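Local coordinates for Mgp-operon protein 3 (Mycoplasma pneumoniae, PDB 6RJ1), which probably helps this human pathogen attach to host cells, as a membrane-bound adhesin of the P110-like family, at residues Leu161-Val166 with Lys649-Ile654; Val64-Thr69 with Ser156-Leu161; Thr534-Leu539 with Ala557-Tyr562; Ala228-Asn233 with Lys251-Trp256; Thr219-Asp224 with Asn574-Trp579. All blocks are in the same frame, centred on the assembly; numbering follows the deposited sequence.

Contact 1: residues Leu161-Val166 with Lys649-Ile654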
# COMPACT_ATOMS: atom_id res chain seq x y z
N LEU A 161 4.87 12.23 15.55
CA LEU A 161 3.78 11.36 15.97
C LEU A 161 2.72 12.07 16.80
O LEU A 161 1.54 11.72 16.73
CB LEU A 161 4.32 10.12 16.69
CG LEU A 161 5.22 9.20 15.85
CD1 LEU A 161 5.92 8.19 16.71
CD2 LEU A 161 4.44 8.53 14.71
N GLN A 162 3.12 13.12 17.53
CA GLN A 162 2.22 13.93 18.34
C GLN A 162 1.20 14.66 17.48
O GLN A 162 0.05 14.81 17.88
CB GLN A 162 3.00 14.95 19.18
CG GLN A 162 3.70 14.36 20.37
CD GLN A 162 4.05 15.44 21.36
OE1 GLN A 162 3.36 15.64 22.36
NE2 GLN A 162 5.14 16.14 21.10
N ASP A 163 1.63 15.11 16.28
CA ASP A 163 0.79 15.85 15.35
C ASP A 163 0.35 15.05 14.14
O ASP A 163 -0.44 15.56 13.34
CB ASP A 163 1.51 17.13 14.91
CG ASP A 163 1.43 18.29 15.88
OD1 ASP A 163 0.45 18.33 16.69
OD2 ASP A 163 2.32 19.18 15.83
N LEU A 164 0.84 13.81 13.99
CA LEU A 164 0.50 12.95 12.86
C LEU A 164 -0.99 12.68 12.73
O LEU A 164 -1.66 12.31 13.69
CB LEU A 164 1.29 11.63 12.89
CG LEU A 164 1.13 10.71 11.68
CD1 LEU A 164 1.92 11.22 10.49
CD2 LEU A 164 1.52 9.30 12.02
N LEU A 165 -1.48 12.86 11.50
CA LEU A 165 -2.85 12.64 11.07
C LEU A 165 -2.86 11.47 10.09
O LEU A 165 -2.05 11.45 9.17
CB LEU A 165 -3.35 13.90 10.36
CG LEU A 165 -4.39 14.77 11.07
CD1 LEU A 165 -4.07 14.98 12.52
CD2 LEU A 165 -4.50 16.10 10.38
N VAL A 166 -3.74 10.48 10.31
CA VAL A 166 -3.88 9.32 9.42
C VAL A 166 -5.32 9.28 8.90
O VAL A 166 -6.27 9.38 9.68
CB VAL A 166 -3.45 7.97 10.06
CG1 VAL A 166 -3.45 6.84 9.02
CG2 VAL A 166 -2.08 8.07 10.73
N LYS A 649 4.61 26.26 10.87
CA LYS A 649 4.29 25.06 11.65
C LYS A 649 3.60 24.04 10.76
O LYS A 649 2.37 24.02 10.68
CB LYS A 649 3.40 25.40 12.86
CG LYS A 649 3.96 26.46 13.79
CD LYS A 649 2.90 27.01 14.74
CE LYS A 649 3.09 28.47 15.02
NZ LYS A 649 4.36 28.75 15.75
N ILE A 650 4.39 23.22 10.05
CA ILE A 650 3.88 22.18 9.16
C ILE A 650 4.09 20.80 9.79
O ILE A 650 5.22 20.43 10.09
CB ILE A 650 4.48 22.30 7.71
CG1 ILE A 650 4.22 23.69 7.04
CG2 ILE A 650 4.02 21.16 6.80
CD1 ILE A 650 2.88 24.47 7.19
N ALA A 651 2.99 20.06 10.01
CA ALA A 651 3.01 18.72 10.59
C ALA A 651 2.82 17.67 9.50
O ALA A 651 2.63 18.05 8.35
CB ALA A 651 1.91 18.60 11.62
N SER A 652 2.90 16.37 9.83
CA SER A 652 2.77 15.28 8.85
C SER A 652 1.38 14.67 8.81
O SER A 652 0.70 14.55 9.83
CB SER A 652 3.81 14.19 9.10
OG SER A 652 5.07 14.54 8.56
N LEU A 653 0.98 14.25 7.60
CA LEU A 653 -0.31 13.64 7.33
C LEU A 653 -0.13 12.43 6.39
O LEU A 653 0.51 12.56 5.34
CB LEU A 653 -1.22 14.73 6.71
CG LEU A 653 -2.60 14.34 6.19
CD1 LEU A 653 -3.58 15.46 6.43
CD2 LEU A 653 -2.56 14.01 4.70
N ILE A 654 -0.72 11.28 6.75
CA ILE A 654 -0.68 10.05 5.95
C ILE A 654 -2.06 9.71 5.39
O ILE A 654 -3.05 9.64 6.13
CB ILE A 654 -0.02 8.85 6.71
CG1 ILE A 654 1.47 9.17 7.10
CG2 ILE A 654 -0.11 7.55 5.89
CD1 ILE A 654 2.04 8.32 8.20
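Leu165 and Leu653 face each other in a short parallel beta pairing, their CA atoms 4.6 Å apart. This is the tight part. Ile654 N donates to Leu165 O at 2.8 Å, nearly along the C=O axis, while Leu165 N gives a longer bond to Ser652 O, 3.2 Å, tilted 17° from that carbonyl's plane. The backbone N-H and C=O of Leu165 are thus taken up by the two neighbours of Leu653, as parallel strands require. Leu164 still lies in the turn, but with CG anti to its backbone N (chi1 -174°) it lays CD1 against Ile654 CD1, 3.7 Å away, and against Ser652 CB. On the sheet face shared by Leu165 and Leu653 the touch is lighter, Leu165 CD2 to Leu653 CD1 at 4.1 Å. Toward the helix the chains draw apart: Asp163 and Ala651 have their CA atoms 6.0 Å from each other and share no backbone bond, merely a CB to CB touch of 3.6 Å. The Asp163 carboxylate turns instead to Ser526 and Lys231. Helix 157-163 leads through Leu164 into this pairing, with strand 229-230 antiparallel beside 165-167 and strand 549-563 antiparallel beside 650-654.

Contact 2: residues Val64-Thr69 with Ser156-Leu161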
# COMPACT_ATOMS: atom_id res chain seq x y z
N VAL A 64 -3.47 -0.54 21.84
CA VAL A 64 -2.23 0.24 21.85
C VAL A 64 -2.50 1.68 22.30
O VAL A 64 -3.53 2.25 21.96
CB VAL A 64 -1.45 0.14 20.51
CG1 VAL A 64 -0.13 0.90 20.56
CG2 VAL A 64 -1.19 -1.31 20.11
N LYS A 65 -1.57 2.24 23.10
CA LYS A 65 -1.64 3.63 23.55
C LYS A 65 -0.35 4.38 23.19
O LYS A 65 0.74 3.80 23.18
CB LYS A 65 -2.01 3.76 25.04
CG LYS A 65 -0.93 3.38 26.06
CD LYS A 65 -1.30 3.75 27.49
CE LYS A 65 -0.28 3.31 28.53
NZ LYS A 65 -0.17 1.83 28.64
N PHE A 66 -0.50 5.66 22.87
CA PHE A 66 0.60 6.57 22.59
C PHE A 66 0.59 7.66 23.66
O PHE A 66 -0.44 8.31 23.87
CB PHE A 66 0.51 7.15 21.16
CG PHE A 66 1.47 8.27 20.85
CD1 PHE A 66 2.84 8.03 20.77
CD2 PHE A 66 1.01 9.56 20.60
CE1 PHE A 66 3.73 9.07 20.46
CE2 PHE A 66 1.90 10.59 20.30
CZ PHE A 66 3.26 10.34 20.23
N GLN A 67 1.70 7.81 24.38
CA GLN A 67 1.78 8.83 25.42
C GLN A 67 2.19 10.17 24.82
O GLN A 67 3.34 10.35 24.43
CB GLN A 67 2.71 8.41 26.57
CG GLN A 67 2.05 8.35 27.95
CD GLN A 67 1.43 9.65 28.45
OE1 GLN A 67 0.34 9.64 29.03
NE2 GLN A 67 2.10 10.78 28.26
N ASP A 68 1.21 11.07 24.69
CA ASP A 68 1.40 12.42 24.15
C ASP A 68 1.04 13.43 25.22
O ASP A 68 -0.03 13.35 25.82
CB ASP A 68 0.56 12.64 22.87
CG ASP A 68 -0.95 12.56 23.04
OD1 ASP A 68 -1.43 11.65 23.77
OD2 ASP A 68 -1.66 13.39 22.44
N THR A 69 2.01 14.33 25.50
CA THR A 69 2.06 15.45 26.46
C THR A 69 3.54 15.66 26.75
O THR A 69 4.07 16.76 26.55
CB THR A 69 1.31 15.21 27.81
OG1 THR A 69 1.36 13.83 28.19
CG2 THR A 69 -0.13 15.73 27.80
N SER A 156 13.23 14.70 15.72
CA SER A 156 12.38 13.95 16.65
C SER A 156 11.17 13.30 16.01
O SER A 156 10.22 13.98 15.61
CB SER A 156 11.95 14.85 17.80
OG SER A 156 10.99 14.23 18.64
N LEU A 157 11.17 11.95 15.97
CA LEU A 157 10.06 11.16 15.48
C LEU A 157 8.86 11.33 16.43
O LEU A 157 7.73 11.42 15.97
CB LEU A 157 10.47 9.68 15.36
CG LEU A 157 9.41 8.64 14.97
CD1 LEU A 157 8.70 8.98 13.65
CD2 LEU A 157 10.03 7.28 14.86
N TYR A 158 9.14 11.45 17.74
CA TYR A 158 8.12 11.68 18.77
C TYR A 158 7.28 12.93 18.45
O TYR A 158 6.04 12.87 18.52
CB TYR A 158 8.75 11.78 20.16
CG TYR A 158 7.72 11.99 21.24
CD1 TYR A 158 6.93 10.94 21.70
CD2 TYR A 158 7.47 13.26 21.75
CE1 TYR A 158 5.94 11.14 22.66
CE2 TYR A 158 6.48 13.47 22.72
CZ TYR A 158 5.71 12.41 23.15
OH TYR A 158 4.72 12.60 24.07
N LYS A 159 7.94 14.03 18.07
CA LYS A 159 7.29 15.29 17.73
C LYS A 159 6.35 15.13 16.53
O LYS A 159 5.24 15.67 16.56
CB LYS A 159 8.31 16.41 17.50
CG LYS A 159 8.92 16.94 18.79
CD LYS A 159 9.67 18.24 18.58
CE LYS A 159 10.34 18.72 19.85
NZ LYS A 159 11.64 18.04 20.09
N THR A 160 6.77 14.34 15.52
CA THR A 160 5.97 14.04 14.32
C THR A 160 4.71 13.27 14.69
O THR A 160 3.63 13.60 14.21
CB THR A 160 6.79 13.22 13.29
OG1 THR A 160 8.05 13.84 13.05
CG2 THR A 160 6.04 13.00 11.96
N LEU A 161 4.87 12.23 15.55
CA LEU A 161 3.78 11.36 15.97
C LEU A 161 2.72 12.07 16.80
O LEU A 161 1.54 11.72 16.73
CB LEU A 161 4.32 10.12 16.69
CG LEU A 161 5.22 9.20 15.85
CD1 LEU A 161 5.92 8.19 16.71
CD2 LEU A 161 4.44 8.53 14.71
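Phe66, Tyr158 and Leu161 form a partly buried contact in which the end of strand 64-66 and the loop after it lie against the first turns of helix 157-163. The ring of Phe66 fits between the two helix residues: its CZ is 3.7 Å from Tyr158 CE1 and likewise 3.7 Å from Leu161 CB. The two aromatic rings are turned 43° against each other with centroids 5.5 Å apart, an oblique pairing. Tyr158 is directed at the loop by a first torsion that sets CG anti to the backbone N (chi1 -179°), and its hydroxyl donates to Gln67 O at 2.7 Å, with that oxygen lying in the plane of the tyrosine ring at its edge. The helix opens at this point with an N-cap: the side chain of Ser156 accepts from Lys159 N, OG to N 3.1 Å, which probably helps to hold the first turn, where Tyr158 sits. On the loop side, Gln67 NE2 donates to Thr69 OG1 at 3.1 Å, a side-chain bond that spans Asp68. Phe66 also packs on Leu82 of the partner strand 82-84 and gives its carbonyl oxygen to Asn233 ND2, while Leu161 touches Trp492 of strand 487-492.

Contact 3: residues Thr534-Leu539 with Ala557-Tyr562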
# COMPACT_ATOMS: atom_id res chain seq x y z
N THR A 534 12.38 9.88 6.47
CA THR A 534 12.02 9.62 5.08
C THR A 534 10.54 9.15 5.00
O THR A 534 9.78 9.38 5.96
CB THR A 534 13.07 8.69 4.41
OG1 THR A 534 12.82 8.62 3.00
CG2 THR A 534 13.13 7.27 5.02
N GLN A 535 10.14 8.54 3.85
CA GLN A 535 8.79 8.05 3.59
C GLN A 535 8.30 7.15 4.75
O GLN A 535 8.96 6.17 5.10
CB GLN A 535 8.70 7.38 2.19
CG GLN A 535 7.34 6.76 1.83
CD GLN A 535 6.17 7.69 1.83
OE1 GLN A 535 6.26 8.87 1.46
NE2 GLN A 535 5.02 7.17 2.22
N PRO A 536 7.18 7.54 5.41
CA PRO A 536 6.73 6.80 6.59
C PRO A 536 5.81 5.60 6.37
O PRO A 536 5.73 4.76 7.26
CB PRO A 536 5.96 7.88 7.35
CG PRO A 536 5.30 8.65 6.26
CD PRO A 536 6.34 8.74 5.18
N ALA A 537 5.04 5.57 5.29
CA ALA A 537 4.05 4.52 5.11
C ALA A 537 4.02 3.87 3.74
O ALA A 537 4.37 4.50 2.73
CB ALA A 537 2.67 5.05 5.45
N TYR A 538 3.59 2.60 3.73
CA TYR A 538 3.46 1.78 2.53
C TYR A 538 2.22 0.89 2.60
O TYR A 538 1.80 0.50 3.69
CB TYR A 538 4.74 0.93 2.33
CG TYR A 538 5.98 1.75 2.05
CD1 TYR A 538 6.26 2.21 0.77
CD2 TYR A 538 6.84 2.13 3.09
CE1 TYR A 538 7.37 3.02 0.52
CE2 TYR A 538 7.94 2.94 2.85
CZ TYR A 538 8.22 3.37 1.57
OH TYR A 538 9.32 4.16 1.34
N LEU A 539 1.64 0.58 1.42
CA LEU A 539 0.52 -0.36 1.22
C LEU A 539 1.15 -1.60 0.55
O LEU A 539 1.29 -1.67 -0.67
CB LEU A 539 -0.60 0.27 0.37
CG LEU A 539 -1.29 1.47 1.03
CD1 LEU A 539 -1.26 2.67 0.13
CD2 LEU A 539 -2.70 1.12 1.47
N ALA A 557 2.32 5.00 0.22
CA ALA A 557 1.11 5.66 0.72
C ALA A 557 1.37 7.18 0.67
O ALA A 557 2.52 7.61 0.81
CB ALA A 557 0.83 5.21 2.14
N GLY A 558 0.32 7.96 0.42
CA GLY A 558 0.44 9.41 0.35
C GLY A 558 0.85 10.01 1.68
O GLY A 558 0.18 9.78 2.68
N ALA A 559 2.00 10.70 1.73
CA ALA A 559 2.49 11.32 2.96
C ALA A 559 2.91 12.76 2.66
O ALA A 559 3.89 13.01 1.95
CB ALA A 559 3.63 10.51 3.55
N VAL A 560 2.12 13.70 3.17
CA VAL A 560 2.31 15.12 2.93
C VAL A 560 2.30 15.95 4.22
O VAL A 560 2.17 15.38 5.31
CB VAL A 560 1.27 15.64 1.89
CG1 VAL A 560 1.49 15.02 0.52
CG2 VAL A 560 -0.16 15.44 2.37
N GLY A 561 2.45 17.26 4.08
CA GLY A 561 2.40 18.18 5.20
C GLY A 561 1.04 18.83 5.35
O GLY A 561 0.21 18.77 4.45
N TYR A 562 0.80 19.46 6.51
CA TYR A 562 -0.45 20.18 6.79
C TYR A 562 -0.18 21.35 7.73
O TYR A 562 0.66 21.23 8.63
CB TYR A 562 -1.58 19.25 7.24
CG TYR A 562 -1.60 18.88 8.71
CD1 TYR A 562 -0.99 17.71 9.16
CD2 TYR A 562 -2.34 19.62 9.62
CE1 TYR A 562 -1.05 17.33 10.50
CE2 TYR A 562 -2.39 19.27 10.97
CZ TYR A 562 -1.73 18.13 11.41
OH TYR A 562 -1.80 17.77 12.73
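Gln535 and Ala537 supply the polar half of this buried contact, and Ala557 is their partner. The amide of Gln535 folds back along its own chain: CG stands anti to the backbone N (chi1 177°) and the chain then bends at chi2 (59°), so that NE2 can donate to Ala537 O at 2.8 Å. That bond lies in the carbonyl plane, on a lone pair, and also in the plane of the amide. The same NE2 makes a weak bond to Ala557 O at 2.9 Å. Ala537 O takes a second donor, Ala557 N at 3.3 Å, which comes in from above the carbonyl plane, 47° out of it. Across the segments the firmer link is thus Ala557 N to Ala537 O, with Gln535 NE2 adding a weak one. These residues stand at the base of the beta hairpin formed by strands 538-546 and 549-563, where the regular pairing continues from Leu539 with Phe555. The apolar contacts centre on the methyl groups of Ala557 and Ala559. Ala559 CB rests against the proline ring, 3.6 Å from Pro536 CD, and Ala557 CB sits 3.8 Å from Ala537 CB. From the far end of the segment Leu539 CD1 touches Ala557 CB at 3.9 Å. Pro536 and Ala537 touch Ile654 of the adjoining strand 650-654 as well. Tyr538, whose CB points away from Ala557, meets Trp493 edge-to-face.

Contact 4: residues Ala228-Asn233 with Lys251-Trp256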
# COMPACT_ATOMS: atom_id res chain seq x y z
N ALA A 228 -12.35 11.18 7.42
CA ALA A 228 -11.65 11.47 8.66
C ALA A 228 -10.15 11.29 8.58
O ALA A 228 -9.65 10.34 7.97
CB ALA A 228 -12.22 10.64 9.78
N TYR A 229 -9.44 12.25 9.19
CA TYR A 229 -8.01 12.27 9.42
C TYR A 229 -7.93 12.30 10.93
O TYR A 229 -8.59 13.14 11.57
CB TYR A 229 -7.35 13.53 8.83
CG TYR A 229 -7.11 13.41 7.34
CD1 TYR A 229 -5.99 12.75 6.84
CD2 TYR A 229 -8.01 13.95 6.43
CE1 TYR A 229 -5.77 12.63 5.47
CE2 TYR A 229 -7.80 13.84 5.05
CZ TYR A 229 -6.67 13.18 4.58
OH TYR A 229 -6.47 13.08 3.22
N ARG A 230 -7.25 11.32 11.52
CA ARG A 230 -7.22 11.27 12.97
C ARG A 230 -5.81 11.14 13.53
O ARG A 230 -4.90 10.64 12.86
CB ARG A 230 -8.13 10.13 13.50
CG ARG A 230 -9.63 10.27 13.21
CD ARG A 230 -10.32 11.26 14.13
NE ARG A 230 -11.75 11.39 13.84
CZ ARG A 230 -12.27 12.27 12.99
NH1 ARG A 230 -13.58 12.32 12.78
NH2 ARG A 230 -11.48 13.10 12.32
N LYS A 231 -5.63 11.61 14.78
CA LYS A 231 -4.39 11.50 15.52
C LYS A 231 -4.28 10.06 16.06
O LYS A 231 -5.27 9.33 16.09
CB LYS A 231 -4.33 12.53 16.65
CG LYS A 231 -4.02 13.94 16.18
CD LYS A 231 -3.44 14.79 17.31
CE LYS A 231 -2.85 16.07 16.77
NZ LYS A 231 -2.17 16.86 17.83
N LEU A 232 -3.06 9.65 16.44
CA LEU A 232 -2.74 8.31 16.92
C LEU A 232 -3.69 7.77 18.01
O LEU A 232 -4.11 6.62 17.92
CB LEU A 232 -1.28 8.31 17.40
CG LEU A 232 -0.23 7.60 16.51
CD1 LEU A 232 -0.52 7.72 15.03
CD2 LEU A 232 1.15 8.11 16.83
N ASN A 233 -4.06 8.62 18.98
CA ASN A 233 -4.96 8.26 20.08
C ASN A 233 -6.45 8.53 19.78
O ASN A 233 -7.32 8.18 20.59
CB ASN A 233 -4.52 8.92 21.39
CG ASN A 233 -3.21 8.39 21.90
OD1 ASN A 233 -3.07 7.21 22.23
ND2 ASN A 233 -2.21 9.25 21.95
N LYS A 251 -10.22 16.57 9.32
CA LYS A 251 -9.38 16.46 10.51
C LYS A 251 -10.08 16.94 11.78
O LYS A 251 -9.62 16.64 12.87
CB LYS A 251 -8.02 17.14 10.32
CG LYS A 251 -8.03 18.67 10.26
CD LYS A 251 -6.60 19.19 10.33
CE LYS A 251 -6.47 20.68 10.22
NZ LYS A 251 -6.84 21.36 11.49
N ASP A 252 -11.19 17.68 11.62
CA ASP A 252 -11.96 18.25 12.71
C ASP A 252 -12.72 17.20 13.53
O ASP A 252 -13.93 17.02 13.38
CB ASP A 252 -12.88 19.37 12.18
CG ASP A 252 -13.51 20.28 13.21
OD1 ASP A 252 -13.44 19.97 14.42
OD2 ASP A 252 -14.11 21.30 12.80
N GLU A 253 -11.98 16.53 14.43
CA GLU A 253 -12.46 15.49 15.35
C GLU A 253 -13.49 16.05 16.33
O GLU A 253 -14.47 15.37 16.63
CB GLU A 253 -11.27 14.85 16.09
CG GLU A 253 -11.58 13.52 16.76
CD GLU A 253 -12.24 13.58 18.13
OE1 GLU A 253 -11.70 14.27 19.03
OE2 GLU A 253 -13.30 12.94 18.30
N SER A 254 -13.27 17.29 16.83
CA SER A 254 -14.16 17.96 17.78
C SER A 254 -15.57 18.15 17.21
O SER A 254 -16.53 17.75 17.87
CB SER A 254 -13.58 19.29 18.25
OG SER A 254 -14.30 19.77 19.38
N SER A 255 -15.69 18.68 15.97
CA SER A 255 -16.97 18.85 15.28
C SER A 255 -17.67 17.51 15.05
O SER A 255 -18.90 17.44 15.17
CB SER A 255 -16.78 19.57 13.95
OG SER A 255 -16.43 20.93 14.15
N TRP A 256 -16.88 16.44 14.76
CA TRP A 256 -17.40 15.10 14.57
C TRP A 256 -18.02 14.61 15.88
O TRP A 256 -19.21 14.32 15.91
CB TRP A 256 -16.31 14.13 14.07
CG TRP A 256 -16.86 12.77 13.73
CD1 TRP A 256 -16.91 11.67 14.53
CD2 TRP A 256 -17.57 12.42 12.53
NE1 TRP A 256 -17.56 10.65 13.90
CE2 TRP A 256 -17.98 11.08 12.66
CE3 TRP A 256 -17.89 13.11 11.35
CZ2 TRP A 256 -18.69 10.40 11.66
CZ3 TRP A 256 -18.59 12.45 10.36
CH2 TRP A 256 -18.96 11.10 10.51
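Arg230 lies against Glu253 and Trp256 in the first turn of helix 253-267, and its flat guanidinium group is placed between Glu253 and Ala228, one from each segment. Glu253 CA lies 3.9 Å above the plane, over its centre, and Ala228 CB takes the opposite face, offset toward the rim. At the edge NH1 points over a face of the Trp256 indole, 3.4 Å from Trp256 CG; guanidinium and indole planes are 55° apart. A bend at chi2 (-78°) brings the group here, with Arg230 NE 3.6 Å from Glu253 CG. The carboxylate of Glu253 is turned elsewhere: Arg230 NE and Glu253 OE2 are 5.0 Å apart, so the aliphatic part of the glutamate makes the contact. That helix begins with an N-cap, Asp252, whose OD1 accepts from Ser255 N at 3.0 Å. Arg230 is oriented further by NH2, which donates to Tyr229 O at 3.0 Å from above the carbonyl plane and also to Gly250 O. On the strand side Tyr229 CB lies 4.0 Å from Lys251 CB, and Lys251 CA-H points at Tyr229 O. The ring of Tyr229 runs on away from Lys251, its hydroxyl bonded to Asn655, while strand 229-230 pairs with strand 165-167.

Contact 5: residues Thr219-Asp224 with Asn574-Trp579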
# COMPACT_ATOMS: atom_id res chain seq x y z
N THR A 219 -1.83 24.37 -4.22
CA THR A 219 -0.88 24.02 -3.16
C THR A 219 -1.30 22.81 -2.30
O THR A 219 -0.49 22.32 -1.50
CB THR A 219 -0.62 25.25 -2.28
OG1 THR A 219 -1.82 25.62 -1.60
CG2 THR A 219 -0.06 26.42 -3.06
N GLY A 220 -2.54 22.34 -2.46
CA GLY A 220 -3.02 21.20 -1.70
C GLY A 220 -4.52 21.02 -1.69
O GLY A 220 -5.19 21.28 -2.69
N PHE A 221 -5.04 20.54 -0.56
CA PHE A 221 -6.47 20.28 -0.41
C PHE A 221 -6.96 20.63 0.99
O PHE A 221 -6.24 20.44 1.97
CB PHE A 221 -6.82 18.82 -0.82
CG PHE A 221 -6.11 17.72 -0.05
CD1 PHE A 221 -4.87 17.26 -0.46
CD2 PHE A 221 -6.71 17.12 1.04
CE1 PHE A 221 -4.22 16.22 0.23
CE2 PHE A 221 -6.07 16.08 1.74
CZ PHE A 221 -4.82 15.64 1.33
N LYS A 222 -8.20 21.14 1.07
CA LYS A 222 -8.89 21.53 2.29
C LYS A 222 -9.13 20.32 3.21
O LYS A 222 -9.56 19.26 2.75
CB LYS A 222 -10.20 22.24 1.96
CG LYS A 222 -10.02 23.61 1.32
CD LYS A 222 -11.29 24.44 1.42
CE LYS A 222 -11.09 25.84 0.89
NZ LYS A 222 -12.36 26.61 0.87
N LEU A 223 -8.83 20.48 4.52
CA LEU A 223 -8.98 19.42 5.53
C LEU A 223 -10.19 19.63 6.47
O LEU A 223 -10.38 18.84 7.39
CB LEU A 223 -7.69 19.26 6.34
CG LEU A 223 -6.46 18.77 5.58
CD1 LEU A 223 -5.22 18.95 6.40
CD2 LEU A 223 -6.60 17.32 5.17
N ASP A 224 -10.99 20.69 6.22
CA ASP A 224 -12.17 21.04 7.03
C ASP A 224 -13.37 20.09 6.86
O ASP A 224 -14.18 19.97 7.78
CB ASP A 224 -12.59 22.50 6.75
CG ASP A 224 -13.06 22.80 5.34
OD1 ASP A 224 -12.50 22.20 4.38
OD2 ASP A 224 -13.97 23.66 5.18
N ASN A 574 -6.09 25.27 7.64
CA ASN A 574 -6.97 24.10 7.57
C ASN A 574 -6.78 23.31 6.26
O ASN A 574 -7.72 22.67 5.78
CB ASN A 574 -8.45 24.52 7.78
CG ASN A 574 -9.26 23.75 8.80
OD1 ASN A 574 -8.90 22.65 9.24
ND2 ASN A 574 -10.39 24.31 9.18
N GLN A 575 -5.56 23.33 5.69
CA GLN A 575 -5.31 22.61 4.45
C GLN A 575 -4.01 21.80 4.47
O GLN A 575 -3.07 22.12 5.21
CB GLN A 575 -5.39 23.53 3.21
CG GLN A 575 -4.08 24.14 2.74
CD GLN A 575 -4.12 24.59 1.30
OE1 GLN A 575 -4.77 25.58 0.95
NE2 GLN A 575 -3.41 23.89 0.44
N ALA A 576 -3.98 20.73 3.64
CA ALA A 576 -2.82 19.88 3.44
C ALA A 576 -2.01 20.50 2.31
O ALA A 576 -2.57 21.21 1.47
CB ALA A 576 -3.26 18.47 3.06
N LEU A 577 -0.69 20.29 2.31
CA LEU A 577 0.18 20.86 1.30
C LEU A 577 0.76 19.76 0.42
O LEU A 577 1.68 19.04 0.83
CB LEU A 577 1.27 21.74 1.93
CG LEU A 577 0.76 22.86 2.84
CD1 LEU A 577 1.78 23.24 3.85
CD2 LEU A 577 0.32 24.05 2.04
N ALA A 578 0.15 19.60 -0.77
CA ALA A 578 0.48 18.58 -1.76
C ALA A 578 0.27 19.14 -3.15
O ALA A 578 -0.61 19.97 -3.36
CB ALA A 578 -0.43 17.37 -1.56
N TRP A 579 1.06 18.68 -4.12
CA TRP A 579 0.94 19.15 -5.50
C TRP A 579 1.37 18.08 -6.50
O TRP A 579 2.12 17.16 -6.15
CB TRP A 579 1.76 20.44 -5.71
CG TRP A 579 3.22 20.27 -5.38
CD1 TRP A 579 4.19 19.80 -6.21
CD2 TRP A 579 3.84 20.47 -4.10
NE1 TRP A 579 5.38 19.69 -5.53
CE2 TRP A 579 5.19 20.09 -4.23
CE3 TRP A 579 3.37 20.92 -2.85
CZ2 TRP A 579 6.10 20.20 -3.17
CZ3 TRP A 579 4.26 20.97 -1.79
CH2 TRP A 579 5.61 20.65 -1.96
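Phe221 and Ala576 meet where the weakly bonded strand 220-222 runs antiparallel to strand 575-577, the two short axes 4.5 Å apart at 167°, a pairing that adds 220-222 to the mixed sheet also holding 549-563 and 650-654. The firm bonds are Ala576 N to Phe221 O and, beyond the strand, Leu223 N to Asn574 O, each 2.8 Å; between them Lys222 and Gln575 form a non-hydrogen-bonded pair. Phe221 N reaches Ala576 O at 3.3 Å from above the carbonyl plane. Gln575 NE2 comes to the same oxygen from the opposite face at 3.0 Å, and makes a weak bond to Thr219 OG1. Among the side chains, Phe221 CG stands between its backbone N and carbonyl carbon (chi1 58°), which puts the ring over Ala576: the methyl CB lies 3.7 Å from the ring centroid, 14° off its normal, a CH-pi contact. Leu223 CD1 closes on the same methyl at 3.9 Å. Thr219 OG1 also bonds to Val185 O. Ala576 O is thus gripped from both faces of its plane, and Val185 N, bonded to Gln575 OE1, further fixes the rotation of the glutamine amide.

From the N terminus, contact 2 is the first to close, bringing 156-161 back onto 64-69. Leu161 then passes the chain directly to contact 1, whose long loop ends only at 649-654. Within that loop lies contact 5, joining 219-224 to 574-579, and within contact 5 lie two short closures in series: contact 4 (228-233 with 251-256), then contact 3 at the hairpin base (534-539 with 557-562). No loop crosses another. Contacts 1, 3, 4 and 5 all reach one mixed sheet, in which strand 549-563 neighbours both 650-654 and 575-577. Contact 2 brings in strand 64-66 of a separate two-stranded sheet and touches contacts 1 and 4.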